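Long-range contacts in conserved domain protein (Streptococcus pneumoniae, PDB 4IAJ), which is of unknown function, a small alpha-beta protein of the DUF4649 family from a pneumococcus, crystallised as an assembly of several copies: residues V3-E8 with T22-E27; I9-A14 with D42-Q47. All coordinates share one frame; numbering follows the deposited sequence.

Contact 1: residues V3-E8 with T22-E27; sequences VLNMIE and TFESYE
I7 sits at the apolar centre of the open end of an antiparallel beta hairpin, strands 7-12 and 18-23, and its two branches serve different aromatic residues. CG1 stands beside the backbone N (chi1 -60°), which carries CD1 out to CD2 of Y26 at 3.8 Å, while CG2 meets CD2 of F23 at 4.1 Å. F29 of helix 26-35, edge-to-face with F23, and L69 of helix 65-71, touching I7 and Y26, place this side of the hairpin against the helices. I7 and F23 form a hydrogen-bonded pair: F23 N reaches I7 O at 2.7 Å, and I7 N returns a longer bond to F23 O. A classic beta bulge closes this end of the ladder, M6 and I7 both facing F23; M6 N bonds weakly to E24 O, and the selenium of M6, a selenomethionine, lies 4.3 Å from Y26 CB. Just beyond, S25 OG caps the helix by bonding to D28 N. On the other face, T22 and E8 run side by side, with T22 CG2 3.7 Å from E8 CG. At the polar edge a water links the side chains of N5, just before the strand, and T22, donating to N5 OD1 at 3.3 Å and lying 2.8 Å from T22 OG1.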
ATOM      1  N   VAL B   3      -7.819 -33.301  15.490  1.00 58.38           N
ATOM      2  CA  VAL B   3      -8.348 -32.041  14.967  1.00 60.39           C
ATOM      3  C   VAL B   3      -8.039 -31.920  13.482  1.00 55.30           C
ATOM      4  O   VAL B   3      -6.909 -32.155  13.074  1.00 51.61           O
ATOM      5  CB  VAL B   3      -7.731 -30.827  15.705  1.00 59.77           C
ATOM      6  CG1 VAL B   3      -8.337 -29.523  15.211  1.00 59.30           C
ATOM      7  CG2 VAL B   3      -7.912 -30.974  17.212  1.00 63.01           C
ATOM      8  N   LEU B   4      -9.021 -31.526  12.673  1.00 59.24           N
ATOM      9  CA  LEU B   4      -8.801 -31.433  11.228  1.00 62.21           C
ATOM     10  C   LEU B   4      -7.736 -30.379  10.891  1.00 58.84           C
ATOM     11  O   LEU B   4      -6.814 -30.644  10.114  1.00 58.79           O
ATOM     12  CB  LEU B   4     -10.110 -31.128  10.490  1.00 68.80           C
ATOM     13  CG  LEU B   4     -10.114 -31.372   8.975  1.00 70.35           C
ATOM     14  CD1 LEU B   4     -10.001 -32.859   8.652  1.00 71.37           C
ATOM     15  CD2 LEU B   4     -11.367 -30.771   8.346  1.00 70.81           C
ATOM     16  N   ASN B   5      -7.854 -29.198  11.493  1.00 54.43           N
ATOM     17  CA  ASN B   5      -6.927 -28.090  11.232  1.00 46.60           C
ATOM     18  C   ASN B   5      -6.121 -27.663  12.449  1.00 43.79           C
ATOM     19  O   ASN B   5      -6.679 -27.319  13.494  1.00 39.40           O
ATOM     20  CB  ASN B   5      -7.701 -26.893  10.718  1.00 43.69           C
ATOM     21  CG  ASN B   5      -8.390 -27.183   9.416  1.00 43.40           C
ATOM     22  OD1 ASN B   5      -7.764 -27.655   8.471  1.00 45.35           O
ATOM     23  ND2 ASN B   5      -9.685 -26.918   9.358  1.00 45.90           N
HETATM   24  N   MSE B   6      -4.806 -27.638  12.294  1.00 39.09           N
HETATM   25  CA  MSE B   6      -3.945 -27.193  13.379  1.00 41.90           C
HETATM   26  C   MSE B   6      -4.202 -25.746  13.788  1.00 37.60           C
HETATM   27  O   MSE B   6      -4.095 -25.439  14.971  1.00 37.79           O
HETATM   28  CB  MSE B   6      -2.480 -27.344  12.991  1.00 46.99           C
HETATM   29  CG  MSE B   6      -1.724 -27.937  14.169  1.00 54.37           C
HETATM   30 SE   MSE B   6       0.128 -28.056  13.581  0.75 66.99          SE
HETATM   31  CE  MSE B   6      -0.077 -29.795  12.680  1.00 66.80           C
ATOM     32  N   ILE B   7      -4.532 -24.869  12.835  1.00 32.39           N
ATOM     33  CA  ILE B   7      -4.821 -23.457  13.130  1.00 34.27           C
ATOM     34  C   ILE B   7      -6.173 -23.009  12.555  1.00 31.51           C
ATOM     35  O   ILE B   7      -6.456 -23.219  11.382  1.00 35.56           O
ATOM     36  CB  ILE B   7      -3.703 -22.522  12.635  1.00 35.62           C
ATOM     37  CG1 ILE B   7      -2.393 -22.899  13.312  1.00 38.75           C
ATOM     38  CG2 ILE B   7      -4.035 -21.071  12.955  1.00 33.16           C
ATOM     39  CD1 ILE B   7      -1.222 -22.025  12.940  1.00 42.46           C
ATOM     40  N   GLU B   8      -7.007 -22.430  13.418  1.00 30.89           N
ATOM     41  CA  GLU B   8      -8.249 -21.787  13.028  1.00 30.94           C
ATOM     42  C   GLU B   8      -8.260 -20.410  13.650  1.00 28.70           C
ATOM     43  O   GLU B   8      -7.918 -20.255  14.815  1.00 26.36           O
ATOM     44  CB  GLU B   8      -9.461 -22.579  13.490  1.00 37.45           C
ATOM     45  CG  GLU B   8      -9.532 -23.961  12.858  1.00 46.11           C
ATOM     46  CD  GLU B   8     -10.940 -24.553  12.819  1.00 54.43           C
ATOM     47  OE1 GLU B   8     -11.914 -23.862  13.210  1.00 58.03           O
ATOM     48  OE2 GLU B   8     -11.065 -25.720  12.378  1.00 59.19           O
ATOM     49  N   THR B  22      -8.762 -21.112   8.152  1.00 29.46           N
ATOM     50  CA  THR B  22      -8.140 -22.293   8.724  1.00 28.81           C
ATOM     51  C   THR B  22      -6.858 -22.638   7.974  1.00 30.97           C
ATOM     52  O   THR B  22      -6.717 -22.349   6.777  1.00 31.35           O
ATOM     53  CB  THR B  22      -9.077 -23.526   8.691  1.00 32.23           C
ATOM     54  OG1 THR B  22      -9.344 -23.902   7.340  1.00 33.23           O
ATOM     55  CG2 THR B  22     -10.396 -23.232   9.371  1.00 34.93           C
ATOM     56  N   PHE B  23      -5.930 -23.256   8.693  1.00 28.68           N
ATOM     57  CA  PHE B  23      -4.700 -23.738   8.106  1.00 31.67           C
ATOM     58  C   PHE B  23      -4.528 -25.170   8.555  1.00 29.81           C
ATOM     59  O   PHE B  23      -4.670 -25.476   9.741  1.00 30.15           O
ATOM     60  CB  PHE B  23      -3.527 -22.817   8.489  1.00 31.23           C
ATOM     61  CG  PHE B  23      -3.743 -21.387   8.060  1.00 30.76           C
ATOM     62  CD1 PHE B  23      -3.371 -20.962   6.791  1.00 30.08           C
ATOM     63  CD2 PHE B  23      -4.383 -20.487   8.905  1.00 31.45           C
ATOM     64  CE1 PHE B  23      -3.599 -19.664   6.393  1.00 33.58           C
ATOM     65  CE2 PHE B  23      -4.620 -19.182   8.506  1.00 30.77           C
ATOM     66  CZ  PHE B  23      -4.226 -18.767   7.256  1.00 31.18           C
ATOM     67  N   GLU B  24      -4.297 -26.053   7.584  1.00 31.62           N
ATOM     68  CA  GLU B  24      -4.178 -27.478   7.855  1.00 35.28           C
ATOM     69  C   GLU B  24      -2.924 -27.734   8.672  1.00 35.93           C
ATOM     70  O   GLU B  24      -2.948 -28.515   9.617  1.00 35.72           O
ATOM     71  CB  GLU B  24      -4.157 -28.299   6.564  1.00 38.03           C
ATOM     72  CG  GLU B  24      -4.236 -29.812   6.808  1.00 45.25           C
ATOM     73  CD  GLU B  24      -4.412 -30.628   5.529  1.00 49.18           C
ATOM     74  OE1 GLU B  24      -4.897 -30.080   4.510  1.00 53.35           O
ATOM     75  OE2 GLU B  24      -4.079 -31.831   5.550  1.00 52.14           O
ATOM     76  N   SER B  25      -1.842 -27.042   8.331  1.00 38.28           N
ATOM     77  CA  SER B  25      -0.605 -27.122   9.098  1.00 38.67           C
ATOM     78  C   SER B  25      -0.067 -25.743   9.488  1.00 36.82           C
ATOM     79  O   SER B  25      -0.466 -24.703   8.941  1.00 34.33           O
ATOM     80  CB  SER B  25       0.458 -27.887   8.295  1.00 40.26           C
ATOM     81  OG  SER B  25       0.939 -27.107   7.214  1.00 38.35           O
ATOM     82  N   TYR B  26       0.862 -25.753  10.436  1.00 39.43           N
ATOM     83  CA  TYR B  26       1.573 -24.555  10.846  1.00 42.66           C
ATOM     84  C   TYR B  26       2.350 -23.962   9.671  1.00 41.94           C
ATOM     85  O   TYR B  26       2.362 -22.739   9.495  1.00 37.86           O
ATOM     86  CB  TYR B  26       2.533 -24.858  11.999  1.00 46.98           C
ATOM     87  CG  TYR B  26       2.990 -23.630  12.746  1.00 51.76           C
ATOM     88  CD1 TYR B  26       4.086 -22.891  12.317  1.00 54.54           C
ATOM     89  CD2 TYR B  26       2.316 -23.203  13.879  1.00 62.29           C
ATOM     90  CE1 TYR B  26       4.498 -21.762  13.002  1.00 60.55           C
ATOM     91  CE2 TYR B  26       2.719 -22.080  14.574  1.00 67.11           C
ATOM     92  CZ  TYR B  26       3.808 -21.362  14.135  1.00 63.96           C
ATOM     93  OH  TYR B  26       4.199 -20.252  14.847  1.00 59.33           O
ATOM     94  N   GLU B  27       3.003 -24.832   8.895  1.00 38.63           N
ATOM     95  CA  GLU B  27       3.671 -24.436   7.661  1.00 39.39           C
ATOM     96  C   GLU B  27       2.726 -23.756   6.667  1.00 38.99           C
ATOM     97  O   GLU B  27       3.152 -22.847   5.965  1.00 39.38           O
ATOM     98  CB  GLU B  27       4.328 -25.647   6.977  1.00 40.07           C
TER
HETATM   99  O   HOH W   1      -7.248 -25.409   6.153  1.00 50.03           O

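Contact 2: residues I9-A14 with D42-Q47; sequences ITYIDA and DYYPVQ. With EDO (1,2-ethanediol), chain P.
The carbonyl oxygen of T10 takes the shortest polar bond, from Q47 N at 2.7 Å. This bond and the one from I12 N to P45 O bracket the antiparallel non-hydrogen-bonded pair Y11-V46, where strand 7-12 meets the start of strand 46-51 inside the sheet. Beyond the strand, Y44 covers the chain as it leaves I12. Its ring lies flat against the backbone, with D13 CA 3.4 Å from the ring centroid and 12° off the normal, a clear CH-pi contact. The hydroxyl at the far end accepts a bond from A14 N at 3.2 Å. Y11, whose CG stands between its backbone N and carbonyl carbon (chi1 59°), brings CD1 to 3.6 Å from Y44 CD2; the two rings are near parallel but slid apart and barely overlap. D13 turns its carboxylate elsewhere, to R19 in a salt bridge and to S15 and N17. Y43 of another subunit packs on Y44 and A14, while an ethanediol, probably from the crystallisation liquor, lies over the ring of this chain's own Y43. Beyond the last backbone bond, then, a single tyrosine side chain holds the departing chain, by its ring face at D13 CA and its hydroxyl at A14 N.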
ATOM      1  N   ILE B   9      -8.602 -19.405  12.859  1.00 23.93           N
ATOM      2  CA  ILE B   9      -8.604 -18.031  13.337  1.00 26.32           C
ATOM      3  C   ILE B   9      -9.939 -17.386  12.986  1.00 26.17           C
ATOM      4  O   ILE B   9     -10.359 -17.419  11.835  1.00 26.49           O
ATOM      5  CB  ILE B   9      -7.482 -17.194  12.713  1.00 24.92           C
ATOM      6  CG1 ILE B   9      -6.106 -17.845  12.932  1.00 25.00           C
ATOM      7  CG2 ILE B   9      -7.501 -15.788  13.286  1.00 25.26           C
ATOM      8  CD1 ILE B   9      -5.006 -17.223  12.083  1.00 25.34           C
ATOM      9  N   THR B  10     -10.606 -16.802  13.977  1.00 25.76           N
ATOM     10  CA  THR B  10     -11.842 -16.093  13.713  1.00 25.32           C
ATOM     11  C   THR B  10     -11.623 -14.629  14.077  1.00 22.84           C
ATOM     12  O   THR B  10     -11.080 -14.311  15.126  1.00 22.27           O
ATOM     13  CB  THR B  10     -13.032 -16.686  14.474  1.00 27.55           C
ATOM     14  OG1 THR B  10     -13.277 -18.030  14.034  1.00 28.75           O
ATOM     15  CG2 THR B  10     -14.274 -15.877  14.211  1.00 27.44           C
ATOM     16  N   TYR B  11     -12.006 -13.744  13.174  1.00 22.49           N
ATOM     17  CA  TYR B  11     -11.815 -12.315  13.377  1.00 20.71           C
ATOM     18  C   TYR B  11     -13.053 -11.573  12.927  1.00 21.11           C
ATOM     19  O   TYR B  11     -13.941 -12.148  12.285  1.00 21.02           O
ATOM     20  CB  TYR B  11     -10.560 -11.829  12.654  1.00 21.40           C
ATOM     21  CG  TYR B  11     -10.564 -12.069  11.182  1.00 20.92           C
ATOM     22  CD1 TYR B  11     -11.218 -11.208  10.316  1.00 22.05           C
ATOM     23  CD2 TYR B  11      -9.911 -13.158  10.654  1.00 24.07           C
ATOM     24  CE1 TYR B  11     -11.219 -11.442   8.944  1.00 25.92           C
ATOM     25  CE2 TYR B  11      -9.900 -13.394   9.303  1.00 24.96           C
ATOM     26  CZ  TYR B  11     -10.560 -12.552   8.453  1.00 25.27           C
ATOM     27  OH  TYR B  11     -10.528 -12.835   7.112  1.00 29.54           O
ATOM     28  N   ILE B  12     -13.126 -10.304  13.308  1.00 23.03           N
ATOM     29  CA  ILE B  12     -14.279  -9.455  12.999  1.00 25.01           C
ATOM     30  C   ILE B  12     -13.837  -8.432  11.998  1.00 22.16           C
ATOM     31  O   ILE B  12     -12.907  -7.684  12.279  1.00 20.46           O
ATOM     32  CB  ILE B  12     -14.810  -8.689  14.227  1.00 28.15           C
ATOM     33  CG1 ILE B  12     -14.923  -9.615  15.447  1.00 33.48           C
ATOM     34  CG2 ILE B  12     -16.146  -8.028  13.901  1.00 27.94           C
ATOM     35  CD1 ILE B  12     -15.878 -10.768  15.276  1.00 36.91           C
ATOM     36  N   ASP B  13     -14.500  -8.380  10.845  1.00 22.14           N
ATOM     37  CA  ASP B  13     -14.092  -7.457   9.788  1.00 23.14           C
ATOM     38  C   ASP B  13     -14.809  -6.120   9.954  1.00 23.84           C
ATOM     39  O   ASP B  13     -15.549  -5.921  10.934  1.00 23.54           O
ATOM     40  CB  ASP B  13     -14.299  -8.087   8.386  1.00 26.39           C
ATOM     41  CG  ASP B  13     -15.742  -8.260   7.997  1.00 25.72           C
ATOM     42  OD1 ASP B  13     -16.660  -7.639   8.592  1.00 27.01           O
ATOM     43  OD2 ASP B  13     -15.968  -9.061   7.060  1.00 27.94           O
ATOM     44  N   ALA B  14     -14.605  -5.218   9.003  1.00 22.96           N
ATOM     45  CA  ALA B  14     -15.115  -3.855   9.113  1.00 25.80           C
ATOM     46  C   ALA B  14     -16.640  -3.765   8.941  1.00 27.35           C
ATOM     47  O   ALA B  14     -17.245  -2.750   9.287  1.00 29.43           O
ATOM     48  CB  ALA B  14     -14.405  -2.955   8.113  1.00 25.92           C
ATOM     49  N   ASP B  42      -5.198  -8.056   8.433  1.00 17.94           N
ATOM     50  CA  ASP B  42      -4.107  -7.767   9.386  1.00 19.28           C
ATOM     51  C   ASP B  42      -4.452  -6.828  10.527  1.00 18.64           C
ATOM     52  O   ASP B  42      -3.877  -6.954  11.594  1.00 20.19           O
ATOM     53  CB  ASP B  42      -2.871  -7.189   8.676  1.00 21.35           C
ATOM     54  CG  ASP B  42      -2.107  -8.243   7.892  1.00 20.53           C
ATOM     55  OD1 ASP B  42      -2.496  -9.435   7.936  1.00 19.99           O
ATOM     56  OD2 ASP B  42      -1.144  -7.866   7.215  1.00 25.85           O
ATOM     57  N   TYR B  43      -5.339  -5.868  10.313  1.00 17.15           N
ATOM     58  CA  TYR B  43      -5.677  -4.939  11.417  1.00 18.13           C
ATOM     59  C   TYR B  43      -6.979  -5.330  12.116  1.00 19.34           C
ATOM     60  O   TYR B  43      -7.548  -4.549  12.861  1.00 22.31           O
ATOM     61  CB  TYR B  43      -5.775  -3.520  10.895  1.00 20.60           C
ATOM     62  CG  TYR B  43      -4.439  -2.899  10.648  1.00 21.29           C
ATOM     63  CD1 TYR B  43      -3.792  -3.029   9.416  1.00 24.13           C
ATOM     64  CD2 TYR B  43      -3.816  -2.194  11.644  1.00 21.22           C
ATOM     65  CE1 TYR B  43      -2.552  -2.449   9.206  1.00 23.47           C
ATOM     66  CE2 TYR B  43      -2.597  -1.594  11.450  1.00 23.19           C
ATOM     67  CZ  TYR B  43      -1.958  -1.729  10.243  1.00 22.79           C
ATOM     68  OH  TYR B  43      -0.736  -1.122  10.093  1.00 24.66           O
ATOM     69  N   TYR B  44      -7.477  -6.537  11.875  1.00 18.98           N
ATOM     70  CA  TYR B  44      -8.757  -6.890  12.443  1.00 18.12           C
ATOM     71  C   TYR B  44      -8.522  -7.575  13.777  1.00 21.13           C
ATOM     72  O   TYR B  44      -7.588  -8.369  13.910  1.00 18.21           O
ATOM     73  CB  TYR B  44      -9.529  -7.796  11.510  1.00 20.16           C
ATOM     74  CG  TYR B  44     -10.170  -7.147  10.291  1.00 20.50           C
ATOM     75  CD1 TYR B  44     -10.683  -5.853  10.325  1.00 23.96           C
ATOM     76  CD2 TYR B  44     -10.362  -7.885   9.138  1.00 20.97           C
ATOM     77  CE1 TYR B  44     -11.309  -5.301   9.219  1.00 22.98           C
ATOM     78  CE2 TYR B  44     -11.004  -7.348   8.033  1.00 24.36           C
ATOM     79  CZ  TYR B  44     -11.482  -6.065   8.080  1.00 21.17           C
ATOM     80  OH  TYR B  44     -12.161  -5.542   7.016  1.00 23.65           O
ATOM     81  N   PRO B  45      -9.381  -7.279  14.771  1.00 21.38           N
ATOM     82  CA  PRO B  45      -9.265  -7.982  16.050  1.00 20.84           C
ATOM     83  C   PRO B  45      -9.625  -9.459  15.944  1.00 21.73           C
ATOM     84  O   PRO B  45     -10.563  -9.837  15.223  1.00 20.38           O
ATOM     85  CB  PRO B  45     -10.279  -7.257  16.945  1.00 24.87           C
ATOM     86  CG  PRO B  45     -11.300  -6.715  15.988  1.00 25.84           C
ATOM     87  CD  PRO B  45     -10.554  -6.382  14.733  1.00 21.13           C
ATOM     88  N   VAL B  46      -8.886 -10.287  16.680  1.00 22.41           N
ATOM     89  CA  VAL B  46      -9.116 -11.731  16.673  1.00 23.84           C
ATOM     90  C   VAL B  46     -10.083 -12.102  17.783  1.00 26.40           C
ATOM     91  O   VAL B  46      -9.876 -11.778  18.948  1.00 23.11           O
ATOM     92  CB  VAL B  46      -7.805 -12.526  16.783  1.00 24.55           C
ATOM     93  CG1 VAL B  46      -8.066 -14.019  16.922  1.00 27.58           C
ATOM     94  CG2 VAL B  46      -6.933 -12.265  15.556  1.00 23.83           C
ATOM     95  N   GLN B  47     -11.156 -12.768  17.392  1.00 25.59           N
ATOM     96  CA  GLN B  47     -12.156 -13.214  18.327  1.00 28.53           C
ATOM     97  C   GLN B  47     -11.801 -14.574  18.889  1.00 30.42           C
ATOM     98  O   GLN B  47     -12.057 -14.828  20.057  1.00 32.42           O
ATOM     99  CB  GLN B  47     -13.506 -13.276  17.636  1.00 31.62           C
ATOM    100  CG  GLN B  47     -14.665 -13.249  18.607  1.00 41.66           C
ATOM    101  CD  GLN B  47     -15.879 -13.923  18.033  1.00 47.91           C
ATOM    102  OE1 GLN B  47     -15.819 -15.091  17.628  1.00 50.77           O
ATOM    103  NE2 GLN B  47     -16.990 -13.193  17.969  1.00 58.54           N
TER
HETATM  104  C1  EDO P 203      -1.391  -4.894  12.190  1.00 40.29           C
HETATM  105  O1  EDO P 203      -1.302  -5.741  13.343  1.00 31.48           O
HETATM  106  C2  EDO P 203      -0.333  -5.209  11.132  1.00 38.88           C
HETATM  107  O2  EDO P 203       0.336  -6.462  11.353  1.00 34.74           O

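How the contacts relate
Strand 7-12 illustrates how a central strand divides its labour: contact 1 uses its beginning to pair with strand 18-23, and contact 2 uses its later part to pair with strand 46-51 across the other edge. Their centres lie about 17 Å apart, on opposite sides of the chain's centre, yet they touch where F23 CE2 meets I9 CD1 at 4.1 Å. Contact 1 is mainly a surface contact with one buried residue, its ladder ending in a bulge and finished by water; contact 2 is partly buried and adds an aromatic ring over backbone to its two backbone bonds. Contact 1 leads into helix 26-35 within its own subunit, whereas contact 2 also borders neighbouring subunits.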